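Local atomic coordinates of neutral ceramidase (Pseudomonas aeruginosa, PDB entry 2ZWS), a protein that hydrolyses the N-acyl linkage of ceramides to give sphingosine and free fatty acid, using a bound zinc ion, and also runs the reaction in the direction of synthesis. Residues A[85-88]-A[89-92]; A[116-120]-A[121-125]; A[134-137]-A[138-142]; A[220-223]-A[224-228]; A[422-425]-A[426-430]. All blocks are in the same frame, centred on the assembly; numbering follows the deposited sequence.

Interaction 1 of 5, residues A[85-88]-A[89-92]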
loop_
_atom_site.group_PDB
_atom_site.type_symbol
_atom_site.label_atom_id
_atom_site.label_comp_id
_atom_site.label_asym_id
_atom_site.label_seq_id
_atom_site.Cartn_x
_atom_site.Cartn_y
_atom_site.Cartn_z
ATOM N N VAL A 85 -6.559 16.794 18.393
ATOM C CA VAL A 85 -7.165 15.475 18.246
ATOM C C VAL A 85 -6.134 14.432 17.818
ATOM O O VAL A 85 -6.054 13.335 18.401
ATOM C CB VAL A 85 -8.317 15.503 17.229
ATOM C CG1 VAL A 85 -8.937 14.134 17.097
ATOM C CG2 VAL A 85 -9.417 16.544 17.638
ATOM N N TYR A 86 -5.369 14.783 16.788
ATOM C CA TYR A 86 -4.390 13.866 16.194
ATOM C C TYR A 86 -3.012 14.469 16.214
ATOM O O TYR A 86 -2.852 15.669 16.033
ATOM C CB TYR A 86 -4.746 13.554 14.740
ATOM C CG TYR A 86 -6.095 12.903 14.569
ATOM C CD1 TYR A 86 -7.150 13.589 13.951
ATOM C CD2 TYR A 86 -6.323 11.614 15.026
ATOM C CE1 TYR A 86 -8.388 12.993 13.800
ATOM C CE2 TYR A 86 -7.562 11.004 14.879
ATOM C CZ TYR A 86 -8.586 11.699 14.257
ATOM O OH TYR A 86 -9.837 11.118 14.112
ATOM N N ASP A 87 -2.020 13.609 16.418
ATOM C CA ASP A 87 -0.641 13.968 16.138
ATOM C C ASP A 87 0.206 12.707 15.881
ATOM O O ASP A 87 -0.315 11.610 15.671
ATOM C CB ASP A 87 -0.054 14.851 17.249
ATOM C CG ASP A 87 0.023 14.150 18.601
ATOM O OD1 ASP A 87 -0.016 12.899 18.675
ATOM O OD2 ASP A 87 0.167 14.874 19.612
ATOM N N GLU A 88 1.521 12.866 15.854
ATOM C CA GLU A 88 2.371 11.722 15.537
ATOM C C GLU A 88 2.188 10.562 16.505
ATOM O O GLU A 88 2.434 9.408 16.135
ATOM C CB GLU A 88 3.844 12.117 15.490
ATOM C CG GLU A 88 4.326 12.981 16.646
ATOM C CD GLU A 88 4.318 14.457 16.291
ATOM O OE1 GLU A 88 5.388 15.001 15.922
ATOM O OE2 GLU A 88 3.240 15.070 16.347
ATOM N N ASN A 89 1.767 10.846 17.736
ATOM C CA ASN A 89 1.618 9.768 18.702
ATOM C C ASN A 89 0.432 8.846 18.439
ATOM O O ASN A 89 0.450 7.704 18.874
ATOM C CB ASN A 89 1.515 10.318 20.116
ATOM C CG ASN A 89 2.734 11.114 20.506
ATOM O OD1 ASN A 89 3.847 10.642 20.372
ATOM N ND2 ASN A 89 2.523 12.332 20.983
ATOM N N ASN A 90 -0.607 9.323 17.761
ATOM C CA ASN A 90 -1.808 8.478 17.671
ATOM C C ASN A 90 -2.313 8.227 16.260
ATOM O O ASN A 90 -3.466 7.809 16.080
ATOM C CB ASN A 90 -2.932 9.000 18.574
ATOM C CG ASN A 90 -3.561 10.256 18.042
ATOM O OD1 ASN A 90 -2.941 10.985 17.261
ATOM N ND2 ASN A 90 -4.782 10.553 18.498
ATOM N N VAL A 91 -1.436 8.426 15.266
ATOM C CA VAL A 91 -1.819 8.180 13.874
ATOM C C VAL A 91 -0.774 7.236 13.275
ATOM O O VAL A 91 0.427 7.588 13.258
ATOM C CB VAL A 91 -1.870 9.522 13.047
ATOM C CG1 VAL A 91 -2.116 9.202 11.571
ATOM C CG2 VAL A 91 -2.908 10.527 13.595
ATOM N N MET A 92 -1.215 6.074 12.776
ATOM C CA MET A 92 -0.299 5.129 12.113
ATOM C C MET A 92 -0.743 4.952 10.677
ATOM O O MET A 92 -1.894 4.647 10.425
ATOM C CB MET A 92 -0.287 3.757 12.822
ATOM C CG MET A 92 0.721 2.784 12.237
ATOM S SD MET A 92 0.754 1.188 13.089
ATOM C CE MET A 92 1.317 1.676 14.733
HETATM O O HOH W 1 0.324 13.915 22.146
HETATM O O HOH W 2 2.579 9.201 13.357
#
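Asp87 and Asn90 clasp each other across a tight beta turn, 87-90, that reverses the chain just before strand 91-95, with an Asx turn built on its first residue. The beta turn closes where Asn90 N donates to Asp87 O at 3.1 Å, reaching that oxygen from above the carbonyl plane. The Asx turn closes inside it: Asp87 OD1 accepts from Asn89 N at 2.9 Å, met from above the carboxylate. The other carboxylate oxygen is tied to Asn89 ND2 by a bridging water, which donates to Asp87 OD2 and accepts from the amide.

The amide of Asn90 illustrates how one side chain can stand in for a backbone pair. With CG set between the backbone N and the carbonyl carbon (chi1 73°), it folds back over its own turn. OD1 takes the N-H of Asp87 at 2.9 Å in a nearly straight bond (169°), while ND2 donates to Val85 O at 3.1 Å and also bonds Arg55 O on strand 55-61. Both ends of the amide are thus held, which fixes its rotation. Next to it, Val91 CG2 rests 3.7 Å from Tyr86 CB, the two side chains lying about at right angles.

Asp87 is an inferred substrate-binding residue, and its OD1 is also hydrogen-bonded to a glycerol, probably from the crystallisation liquor. The turn lies in the connection of a beta-alpha-beta crossover, from strand 55-61 through helix 68-81 into the parallel strand 91-95: Tyr86 and Val91 pack on Val57 and Leu78, and Tyr86 OH is bonded to Arg55.

Interaction 2 of 5, residues A[116-120]-A[121-125]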
loop_
_atom_site.group_PDB
_atom_site.type_symbol
_atom_site.label_atom_id
_atom_site.label_comp_id
_atom_site.label_asym_id
_atom_site.label_seq_id
_atom_site.Cartn_x
_atom_site.Cartn_y
_atom_site.Cartn_z
ATOM N N LEU A 116 11.354 9.255 -12.703
ATOM C CA LEU A 116 11.990 10.493 -13.195
ATOM C C LEU A 116 11.741 11.683 -12.259
ATOM O O LEU A 116 11.861 12.841 -12.680
ATOM C CB LEU A 116 11.509 10.857 -14.605
ATOM C CG LEU A 116 11.597 9.802 -15.705
ATOM C CD1 LEU A 116 10.982 10.307 -16.997
ATOM C CD2 LEU A 116 13.071 9.399 -15.910
ATOM N N GLY A 117 11.412 11.400 -10.996
ATOM C CA GLY A 117 11.302 12.438 -9.977
ATOM C C GLY A 117 9.932 12.469 -9.297
ATOM O O GLY A 117 9.155 11.512 -9.361
ATOM N N PHE A 118 9.646 13.612 -8.675
ATOM C CA PHE A 118 8.469 13.814 -7.849
ATOM C C PHE A 118 7.244 14.135 -8.704
ATOM O O PHE A 118 7.304 15.014 -9.577
ATOM C CB PHE A 118 8.760 14.997 -6.933
ATOM C CG PHE A 118 7.655 15.318 -5.997
ATOM C CD1 PHE A 118 6.962 16.529 -6.096
ATOM C CD2 PHE A 118 7.312 14.405 -5.015
ATOM C CE1 PHE A 118 5.938 16.820 -5.215
ATOM C CE2 PHE A 118 6.303 14.681 -4.132
ATOM C CZ PHE A 118 5.600 15.885 -4.227
ATOM N N GLN A 119 6.127 13.462 -8.431
ATOM C CA GLN A 119 4.912 13.652 -9.194
ATOM C C GLN A 119 3.869 14.274 -8.254
ATOM O O GLN A 119 3.154 13.584 -7.519
ATOM C CB GLN A 119 4.421 12.322 -9.786
ATOM C CG GLN A 119 5.481 11.572 -10.627
ATOM C CD GLN A 119 6.227 12.462 -11.643
ATOM O OE1 GLN A 119 7.487 12.462 -11.706
ATOM N NE2 GLN A 119 5.473 13.198 -12.449
ATOM N N GLU A 120 3.794 15.600 -8.287
ATOM C CA GLU A 120 2.987 16.311 -7.299
ATOM C C GLU A 120 1.497 15.929 -7.307
ATOM O O GLU A 120 0.890 15.849 -6.239
ATOM C CB GLU A 120 3.201 17.826 -7.406
ATOM C CG GLU A 120 2.511 18.663 -6.330
ATOM C CD GLU A 120 3.105 20.056 -6.229
ATOM O OE1 GLU A 120 3.529 20.453 -5.115
ATOM O OE2 GLU A 120 3.168 20.744 -7.276
ATOM N N LYS A 121 0.894 15.674 -8.473
ATOM C CA LYS A 121 -0.539 15.382 -8.507
ATOM C C LYS A 121 -0.859 14.051 -7.802
ATOM O O LYS A 121 -1.888 13.910 -7.122
ATOM C CB LYS A 121 -1.033 15.322 -9.960
ATOM C CG LYS A 121 -2.538 15.467 -10.094
ATOM C CD LYS A 121 -2.945 15.818 -11.542
ATOM C CE LYS A 121 -4.431 16.165 -11.621
ATOM N NZ LYS A 121 -4.704 17.556 -11.131
ATOM N N THR A 122 0.005 13.055 -7.991
ATOM C CA THR A 122 -0.184 11.764 -7.334
ATOM C C THR A 122 0.075 11.890 -5.828
ATOM O O THR A 122 -0.751 11.409 -4.989
ATOM C CB THR A 122 0.738 10.733 -7.992
ATOM O OG1 THR A 122 0.257 10.454 -9.316
ATOM C CG2 THR A 122 0.846 9.422 -7.189
ATOM N N PHE A 123 1.155 12.589 -5.477
ATOM C CA PHE A 123 1.433 12.864 -4.054
ATOM C C PHE A 123 0.235 13.541 -3.366
ATOM O O PHE A 123 -0.245 13.097 -2.310
ATOM C CB PHE A 123 2.714 13.713 -3.914
ATOM C CG PHE A 123 2.981 14.175 -2.509
ATOM C CD1 PHE A 123 2.522 15.439 -2.078
ATOM C CD2 PHE A 123 3.698 13.372 -1.607
ATOM C CE1 PHE A 123 2.755 15.872 -0.760
ATOM C CE2 PHE A 123 3.919 13.804 -0.280
ATOM C CZ PHE A 123 3.457 15.050 0.135
ATOM N N ASN A 124 -0.250 14.603 -3.979
ATOM C CA ASN A 124 -1.334 15.349 -3.370
ATOM C C ASN A 124 -2.601 14.504 -3.224
ATOM O O ASN A 124 -3.322 14.646 -2.222
ATOM C CB ASN A 124 -1.665 16.608 -4.180
ATOM C CG ASN A 124 -0.590 17.702 -4.121
ATOM O OD1 ASN A 124 -0.574 18.616 -4.985
ATOM N ND2 ASN A 124 0.228 17.689 -3.106
ATOM N N ALA A 125 -2.905 13.646 -4.209
ATOM C CA ALA A 125 -4.106 12.778 -4.126
ATOM C C ALA A 125 -3.997 11.804 -2.960
ATOM O O ALA A 125 -5.017 11.464 -2.322
ATOM C CB ALA A 125 -4.311 12.018 -5.411
HETATM O O HOH W 3 3.025 18.837 -2.964
#
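Phe118 and Phe123 form a hydrophobic staple over the start of helix 120-138, one residue standing just ahead of the N-cap, Gln119, and the other at the fourth position of the helix. The two rings meet at a slant, their planes 56° apart and their centroids separated by 5.3 Å. Phe118 presents its far edge: CZ comes to 3.6 Å from Phe123 CG, and CE2 to 3.7 Å from Phe123 CB. The contact is therefore made at the root of the second ring, which extends beyond it. A chi1 of -179° lays the Phe118 ring forward along the chain, so that its end reaches the first helical turn.

Backbone bonds start the helix beside it. Phe123 N donates to Gln119 O at 3.0 Å in an almost linear bond, and Asn124 N to Glu120 O at 2.8 Å. The side chain of Asn124 lies close by, its CG 3.2 Å from Glu120 O, and a water accepts from its ND2 while donating to Glu120 OE1.

His107 joins the aromatic pair, edge-to-face with Phe118 and meeting the ring of Phe123 as well. Phe118 lies near Ser106, an inferred substrate-binding residue. Farther round the helix Thr122 OG1 is bonded to Glu17, while Phe123 continues inward to Ala69, Val70 and Lys73, packing the start of helix 120-138 against helix 68-81.

Interaction 3 of 5, residues A[134-137]-A[138-142]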
loop_
_atom_site.group_PDB
_atom_site.type_symbol
_atom_site.label_atom_id
_atom_site.label_comp_id
_atom_site.label_asym_id
_atom_site.label_seq_id
_atom_site.Cartn_x
_atom_site.Cartn_y
_atom_site.Cartn_z
ATOM N N ILE A 134 -9.785 9.432 7.172
ATOM C CA ILE A 134 -9.851 9.657 8.617
ATOM C C ILE A 134 -11.059 10.497 8.955
ATOM O O ILE A 134 -11.768 10.194 9.911
ATOM C CB ILE A 134 -8.540 10.304 9.126
ATOM C CG1 ILE A 134 -7.339 9.345 8.958
ATOM C CG2 ILE A 134 -8.608 10.692 10.625
ATOM C CD1 ILE A 134 -5.923 10.024 9.109
ATOM N N GLU A 135 -11.321 11.514 8.143
ATOM C CA GLU A 135 -12.513 12.349 8.315
ATOM C C GLU A 135 -13.781 11.508 8.240
ATOM O O GLU A 135 -14.722 11.690 9.045
ATOM C CB GLU A 135 -12.523 13.421 7.240
ATOM C CG GLU A 135 -11.448 14.437 7.459
ATOM C CD GLU A 135 -11.459 15.519 6.389
ATOM O OE1 GLU A 135 -11.853 15.238 5.234
ATOM O OE2 GLU A 135 -11.055 16.647 6.707
ATOM N N ARG A 136 -13.820 10.589 7.273
ATOM C CA ARG A 136 -14.972 9.719 7.125
ATOM C C ARG A 136 -15.106 8.773 8.304
ATOM O O ARG A 136 -16.203 8.577 8.815
ATOM C CB ARG A 136 -14.943 8.945 5.811
ATOM C CG ARG A 136 -15.083 9.873 4.636
ATOM C CD ARG A 136 -14.866 9.176 3.307
ATOM N NE ARG A 136 -15.364 10.017 2.211
ATOM C CZ ARG A 136 -15.310 9.678 0.923
ATOM N NH1 ARG A 136 -14.751 8.532 0.550
ATOM N NH2 ARG A 136 -15.804 10.502 -0.003
ATOM N N ALA A 137 -13.992 8.192 8.736
ATOM C CA ALA A 137 -14.000 7.297 9.873
ATOM C C ALA A 137 -14.468 7.979 11.150
ATOM O O ALA A 137 -15.310 7.438 11.856
ATOM C CB ALA A 137 -12.636 6.640 10.068
ATOM N N GLN A 138 -13.925 9.154 11.450
ATOM C CA GLN A 138 -14.297 9.823 12.685
ATOM C C GLN A 138 -15.745 10.313 12.685
ATOM O O GLN A 138 -16.316 10.480 13.764
ATOM C CB GLN A 138 -13.339 10.954 12.994
ATOM C CG GLN A 138 -13.500 12.143 12.068
ATOM C CD GLN A 138 -12.455 13.211 12.283
ATOM O OE1 GLN A 138 -12.570 14.319 11.747
ATOM N NE2 GLN A 138 -11.433 12.894 13.068
ATOM N N ALA A 139 -16.344 10.503 11.509
ATOM C CA ALA A 139 -17.765 10.918 11.417
ATOM C C ALA A 139 -18.712 9.721 11.573
ATOM O O ALA A 139 -19.949 9.890 11.629
ATOM C CB ALA A 139 -18.016 11.613 10.083
ATOM N N ARG A 140 -18.150 8.514 11.659
ATOM C CA ARG A 140 -18.932 7.283 11.759
ATOM C C ARG A 140 -18.649 6.513 13.057
ATOM O O ARG A 140 -18.888 5.310 13.144
ATOM C CB ARG A 140 -18.691 6.397 10.526
ATOM C CG ARG A 140 -19.198 7.033 9.226
ATOM C CD ARG A 140 -18.658 6.332 8.004
ATOM N NE ARG A 140 -19.268 6.844 6.770
ATOM C CZ ARG A 140 -19.048 8.055 6.243
ATOM N NH1 ARG A 140 -18.257 8.943 6.844
ATOM N NH2 ARG A 140 -19.670 8.405 5.118
ATOM N N LEU A 141 -18.185 7.219 14.083
ATOM C CA LEU A 141 -17.901 6.556 15.350
ATOM C C LEU A 141 -19.152 5.880 15.911
ATOM O O LEU A 141 -20.251 6.448 15.852
ATOM C CB LEU A 141 -17.267 7.506 16.370
ATOM C CG LEU A 141 -15.767 7.797 16.159
ATOM C CD1 LEU A 141 -15.348 9.078 16.874
ATOM C CD2 LEU A 141 -14.933 6.630 16.639
ATOM N N GLN A 142 -18.980 4.673 16.432
ATOM C CA GLN A 142 -20.093 3.886 16.999
ATOM C C GLN A 142 -19.564 2.994 18.124
ATOM O O GLN A 142 -18.427 2.561 18.090
ATOM C CB GLN A 142 -20.724 3.002 15.905
ATOM C CG GLN A 142 -19.721 2.059 15.225
ATOM C CD GLN A 142 -20.328 1.268 14.089
ATOM O OE1 GLN A 142 -19.850 1.308 12.955
ATOM N NE2 GLN A 142 -21.385 0.548 14.386
HETATM O O HOH W 4 -15.054 14.150 10.139
#
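Arg140 folds back on Arg136 at the C-terminal end of helix 120-138, its guanidinium serving a carbonyl of the last turn. The path of the side chain can be followed atom by atom round this one oxygen. CB lies 3.7 Å from Arg136 O; CG and CD come closer, each 3.4 Å from Arg136 O; NE and CZ then pass at longer range. The chain is extended as far as NE, and the bend at chi4 (70°) brings NH1 back to donate to Arg136 O at 2.9 Å. That oxygen lies at the edge of the guanidinium, near its plane, whereas the carbonyl is approached well off its axis. A positive group here would probably be favoured by the negative end of the helix dipole.

The helical pattern gives way at the same place. Gln138 N still reaches Ile134 O, but Arg140 N turns to Ala137 O, three residues back, at 3.0 Å. Arg136 runs alongside Arg140 and in the same direction, yet its own NH1 is held by Lys11 O and by a salt bridge to Glu556.

Ala137 of the helix and Leu141 of the loop after it both pack on strand 41-49, where the chain passes on to strand 142-152. Gln138 turns back along the preceding turn: its CG is 3.3 Å from Glu135 O, and a water donates both to that oxygen and to Gln138 OE1.

Interaction 4 of 5, residues A[220-223]-A[224-228]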
loop_
_atom_site.group_PDB
_atom_site.type_symbol
_atom_site.label_atom_id
_atom_site.label_comp_id
_atom_site.label_asym_id
_atom_site.label_seq_id
_atom_site.Cartn_x
_atom_site.Cartn_y
_atom_site.Cartn_z
ATOM N N LYS A 220 -3.619 -8.115 -2.059
ATOM C CA LYS A 220 -4.259 -7.644 -0.816
ATOM C C LYS A 220 -5.448 -6.763 -1.107
ATOM O O LYS A 220 -6.470 -6.839 -0.435
ATOM C CB LYS A 220 -3.234 -6.935 0.078
ATOM C CG LYS A 220 -2.231 -7.974 0.715
ATOM C CD LYS A 220 -1.387 -7.312 1.789
ATOM C CE LYS A 220 -0.518 -8.367 2.530
ATOM N NZ LYS A 220 -1.373 -9.315 3.319
ATOM N N GLY A 221 -5.346 -5.985 -2.175
ATOM C CA GLY A 221 -6.472 -5.161 -2.602
ATOM C C GLY A 221 -7.645 -6.009 -3.068
ATOM O O GLY A 221 -8.814 -5.611 -2.849
ATOM N N TYR A 222 -7.376 -7.132 -3.737
ATOM C CA TYR A 222 -8.468 -8.024 -4.131
ATOM C C TYR A 222 -9.127 -8.642 -2.890
ATOM O O TYR A 222 -10.348 -8.731 -2.800
ATOM C CB TYR A 222 -8.021 -9.159 -5.068
ATOM C CG TYR A 222 -9.255 -9.958 -5.433
ATOM C CD1 TYR A 222 -9.549 -11.154 -4.778
ATOM C CD2 TYR A 222 -10.181 -9.463 -6.363
ATOM C CE1 TYR A 222 -10.706 -11.863 -5.057
ATOM C CE2 TYR A 222 -11.356 -10.161 -6.660
ATOM C CZ TYR A 222 -11.609 -11.360 -5.993
ATOM O OH TYR A 222 -12.746 -12.069 -6.258
ATOM N N ALA A 223 -8.318 -9.041 -1.913
ATOM C CA ALA A 223 -8.902 -9.561 -0.664
ATOM C C ALA A 223 -9.867 -8.559 -0.017
ATOM O O ALA A 223 -10.968 -8.944 0.407
ATOM C CB ALA A 223 -7.784 -9.940 0.290
ATOM N N SER A 224 -9.462 -7.286 0.073
ATOM C CA SER A 224 -10.336 -6.255 0.655
ATOM C C SER A 224 -11.608 -6.110 -0.177
ATOM O O SER A 224 -12.739 -6.052 0.358
ATOM C CB SER A 224 -9.657 -4.891 0.700
ATOM O OG SER A 224 -8.504 -4.900 1.542
ATOM N N TYR A 225 -11.437 -6.027 -1.498
ATOM C CA TYR A 225 -12.571 -5.810 -2.396
ATOM C C TYR A 225 -13.494 -7.019 -2.294
ATOM O O TYR A 225 -14.714 -6.854 -2.203
ATOM C CB TYR A 225 -12.079 -5.707 -3.833
ATOM C CG TYR A 225 -13.176 -5.611 -4.865
ATOM C CD1 TYR A 225 -13.574 -6.733 -5.595
ATOM C CD2 TYR A 225 -13.814 -4.380 -5.123
ATOM C CE1 TYR A 225 -14.585 -6.625 -6.560
ATOM C CE2 TYR A 225 -14.805 -4.280 -6.081
ATOM C CZ TYR A 225 -15.195 -5.413 -6.771
ATOM O OH TYR A 225 -16.173 -5.329 -7.753
ATOM N N HIS A 226 -12.944 -8.233 -2.312
ATOM C CA HIS A 226 -13.820 -9.399 -2.235
ATOM C C HIS A 226 -14.662 -9.343 -0.944
ATOM O O HIS A 226 -15.874 -9.601 -0.962
ATOM C CB HIS A 226 -12.982 -10.679 -2.310
ATOM C CG HIS A 226 -13.800 -11.933 -2.286
ATOM N ND1 HIS A 226 -14.633 -12.294 -3.323
ATOM C CD2 HIS A 226 -13.916 -12.907 -1.350
ATOM C CE1 HIS A 226 -15.226 -13.444 -3.028
ATOM N NE2 HIS A 226 -14.799 -13.842 -1.840
ATOM N N TRP A 227 -14.038 -9.012 0.187
ATOM C CA TRP A 227 -14.806 -8.940 1.442
ATOM C C TRP A 227 -15.874 -7.845 1.413
ATOM O O TRP A 227 -17.035 -8.081 1.786
ATOM C CB TRP A 227 -13.876 -8.726 2.642
ATOM C CG TRP A 227 -14.413 -9.281 3.945
ATOM C CD1 TRP A 227 -15.740 -9.485 4.300
ATOM C CD2 TRP A 227 -13.634 -9.665 5.090
ATOM N NE1 TRP A 227 -15.801 -10.005 5.583
ATOM C CE2 TRP A 227 -14.533 -10.119 6.087
ATOM C CE3 TRP A 227 -12.258 -9.689 5.362
ATOM C CZ2 TRP A 227 -14.093 -10.590 7.334
ATOM C CZ3 TRP A 227 -11.825 -10.152 6.612
ATOM C CH2 TRP A 227 -12.745 -10.589 7.578
ATOM N N GLU A 228 -15.462 -6.637 1.020
ATOM C CA GLU A 228 -16.357 -5.477 1.033
ATOM C C GLU A 228 -17.486 -5.558 0.001
ATOM O O GLU A 228 -18.645 -5.198 0.302
ATOM C CB GLU A 228 -15.561 -4.201 0.790
ATOM C CG GLU A 228 -14.581 -3.898 1.913
ATOM C CD GLU A 228 -13.548 -2.815 1.586
ATOM O OE1 GLU A 228 -12.861 -2.378 2.554
ATOM O OE2 GLU A 228 -13.413 -2.418 0.396
#
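Both Tyr222 and His226 turn CG opposite their own main-chain nitrogens (chi1 -178° in each), which lays the two side chains one turn apart on the same flank of helix 218-231. This is a plain i to i+4 helical pair. The rings come out nearly parallel, 23° between planes, but slid so far past each other that they barely overlap, with centroids 5.7 Å apart. Carbon contact is made near the root of the histidine, Tyr222 CE1 lying 3.8 Å from His226 CB, while Tyr222 OH comes to 3.5 Å from His226 ND1.

His226 ND1 is bonded to Asp230 a further turn on, a bond that would restrain the imidazole's rotation, and Tyr222 OH to a glycerol, probably from the crystallisation liquor. Helix 265-286 packs over this flank through Leu274. Tyr225 points another way and links the helix to the magnesium site, its OH bonded to the metal ligand Asp581 and so in the second shell. Ser224 OG is tied to Ala239 O of strand 238-242. The shortest of the four backbone bonds joining 220-223 to 224-228 runs from His226 N to Tyr222 O, at 2.7 Å.

Interaction 5 of 5, residues A[422-425]-A[426-430]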
loop_
_atom_site.group_PDB
_atom_site.type_symbol
_atom_site.label_atom_id
_atom_site.label_comp_id
_atom_site.label_asym_id
_atom_site.label_seq_id
_atom_site.Cartn_x
_atom_site.Cartn_y
_atom_site.Cartn_z
ATOM N N ARG A 422 9.402 -11.131 19.299
ATOM C CA ARG A 422 9.785 -11.908 20.491
ATOM C C ARG A 422 10.328 -11.010 21.590
ATOM O O ARG A 422 9.999 -11.171 22.767
ATOM C CB ARG A 422 10.858 -12.938 20.145
ATOM C CG ARG A 422 10.355 -14.134 19.374
ATOM C CD ARG A 422 11.504 -15.004 18.897
ATOM N NE ARG A 422 10.965 -16.162 18.201
ATOM C CZ ARG A 422 11.650 -16.957 17.393
ATOM N NH1 ARG A 422 12.934 -16.728 17.138
ATOM N NH2 ARG A 422 11.027 -17.978 16.825
ATOM N N ALA A 423 11.209 -10.091 21.193
ATOM C CA ALA A 423 11.885 -9.221 22.159
ATOM C C ALA A 423 10.876 -8.276 22.815
ATOM O O ALA A 423 10.909 -8.052 24.028
ATOM C CB ALA A 423 12.984 -8.456 21.485
ATOM N N VAL A 424 9.969 -7.725 22.005
ATOM C CA VAL A 424 8.921 -6.848 22.507
ATOM C C VAL A 424 7.919 -7.600 23.389
ATOM O O VAL A 424 7.558 -7.107 24.471
ATOM C CB VAL A 424 8.223 -6.105 21.355
ATOM C CG1 VAL A 424 6.892 -5.431 21.826
ATOM C CG2 VAL A 424 9.184 -5.095 20.730
ATOM N N GLN A 425 7.490 -8.789 22.965
ATOM C CA GLN A 425 6.599 -9.585 23.812
ATOM C C GLN A 425 7.253 -9.891 25.174
ATOM O O GLN A 425 6.583 -9.828 26.210
ATOM C CB GLN A 425 6.140 -10.872 23.097
ATOM C CG GLN A 425 5.229 -11.779 23.963
ATOM C CD GLN A 425 3.938 -11.109 24.375
ATOM O OE1 GLN A 425 3.023 -10.920 23.568
ATOM N NE2 GLN A 425 3.853 -10.751 25.641
ATOM N N ALA A 426 8.546 -10.205 25.179
ATOM C CA ALA A 426 9.239 -10.464 26.459
ATOM C C ALA A 426 9.226 -9.219 27.349
ATOM O O ALA A 426 8.950 -9.317 28.542
ATOM C CB ALA A 426 10.674 -10.991 26.219
ATOM N N ALA A 427 9.491 -8.052 26.767
ATOM C CA ALA A 427 9.510 -6.801 27.512
ATOM C C ALA A 427 8.117 -6.375 27.971
ATOM O O ALA A 427 7.969 -5.747 29.022
ATOM C CB ALA A 427 10.169 -5.694 26.690
ATOM N N SER A 428 7.097 -6.717 27.190
ATOM C CA SER A 428 5.723 -6.263 27.473
ATOM C C SER A 428 4.813 -7.200 28.271
ATOM O O SER A 428 3.711 -6.800 28.666
ATOM C CB SER A 428 5.036 -5.902 26.154
ATOM O OG SER A 428 5.743 -4.860 25.516
ATOM N N GLU A 429 5.273 -8.427 28.514
ATOM C CA GLU A 429 4.464 -9.428 29.208
ATOM C C GLU A 429 3.935 -8.891 30.548
ATOM O O GLU A 429 2.746 -9.037 30.874
ATOM C CB GLU A 429 5.330 -10.650 29.478
ATOM C CG GLU A 429 4.702 -11.980 29.133
ATOM C CD GLU A 429 3.614 -12.421 30.087
ATOM O OE1 GLU A 429 3.673 -12.068 31.293
ATOM O OE2 GLU A 429 2.696 -13.150 29.629
ATOM N N ALA A 430 4.825 -8.264 31.316
ATOM C CA ALA A 430 4.451 -7.705 32.623
ATOM C C ALA A 430 3.417 -6.591 32.547
ATOM O O ALA A 430 2.739 -6.298 33.550
ATOM C CB ALA A 430 5.689 -7.216 33.376
#
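Regular i to i+4 bonds carry the backbone from Arg422 to Ser428, as in Ala426 N to Arg422 O at 3.0 Å, and then weaken: Glu429 N makes only a weak bond to Gln425 O (122°), and Ser428 N adds a second weak bond to the same oxygen. Two side-chain pairs follow this stretch of helix.

On the inner flank Ser428 lies one turn on from Val424. Its N donates to Val424 O at 2.8 Å. Its OG, with chi1 -61°, is hydrogen-bonded to Glu404; Val424 O, 3.1 Å from OG, is a second acceptor within reach of the same proton. The CG1 branch of Val424 lies alongside, 3.9 Å from Ser428 OG.

On another flank Gln425 bends at chi2 (61°), bringing its amide along the helix toward Glu429. NE2 lies 3.8 Å from Glu429 CG, contact being with the aliphatic part of the glutamate, and the flat ends are well out of parallel. Each polar end is held by what follows: Gln425 NE2 donates to Ile433 O, and Glu429 forms a salt bridge with Arg434. Both bonds tie this region to the chain returning toward the sheet.

Val424 and Ser428 face helix 471-488 through Phe479 and Ala483, and Val424 also rests on Leu406 and Val436. The whole lies near the C-terminal end of helix 414-428, in a beta-alpha-beta crossover joining the parallel neighbours 403-407 and 435-439.

How the interactions relate
Followed from the N terminus, the five contacts come strictly in series, none nested in or crossing another. Interaction 1 closes a tight turn leading into strand 91-95 of the nine-stranded sheet. Interactions 2 and 3 mark the start and the end of helix 120-138, about 27 Å apart between centres. The helix end returns to interaction 1, where Gln138 NE2 makes a weak hydrogen bond to Tyr86 OH; interactions 1 and 3 are the only two that touch. Interactions 4 and 5 run along helices. Interaction 4 lies on helix 218-231, leading to strand 238-242 of that same sheet and reaching toward the magnesium site. Interaction 5 lies toward the C-terminal end of helix 414-428 beside the separate four-stranded sheet.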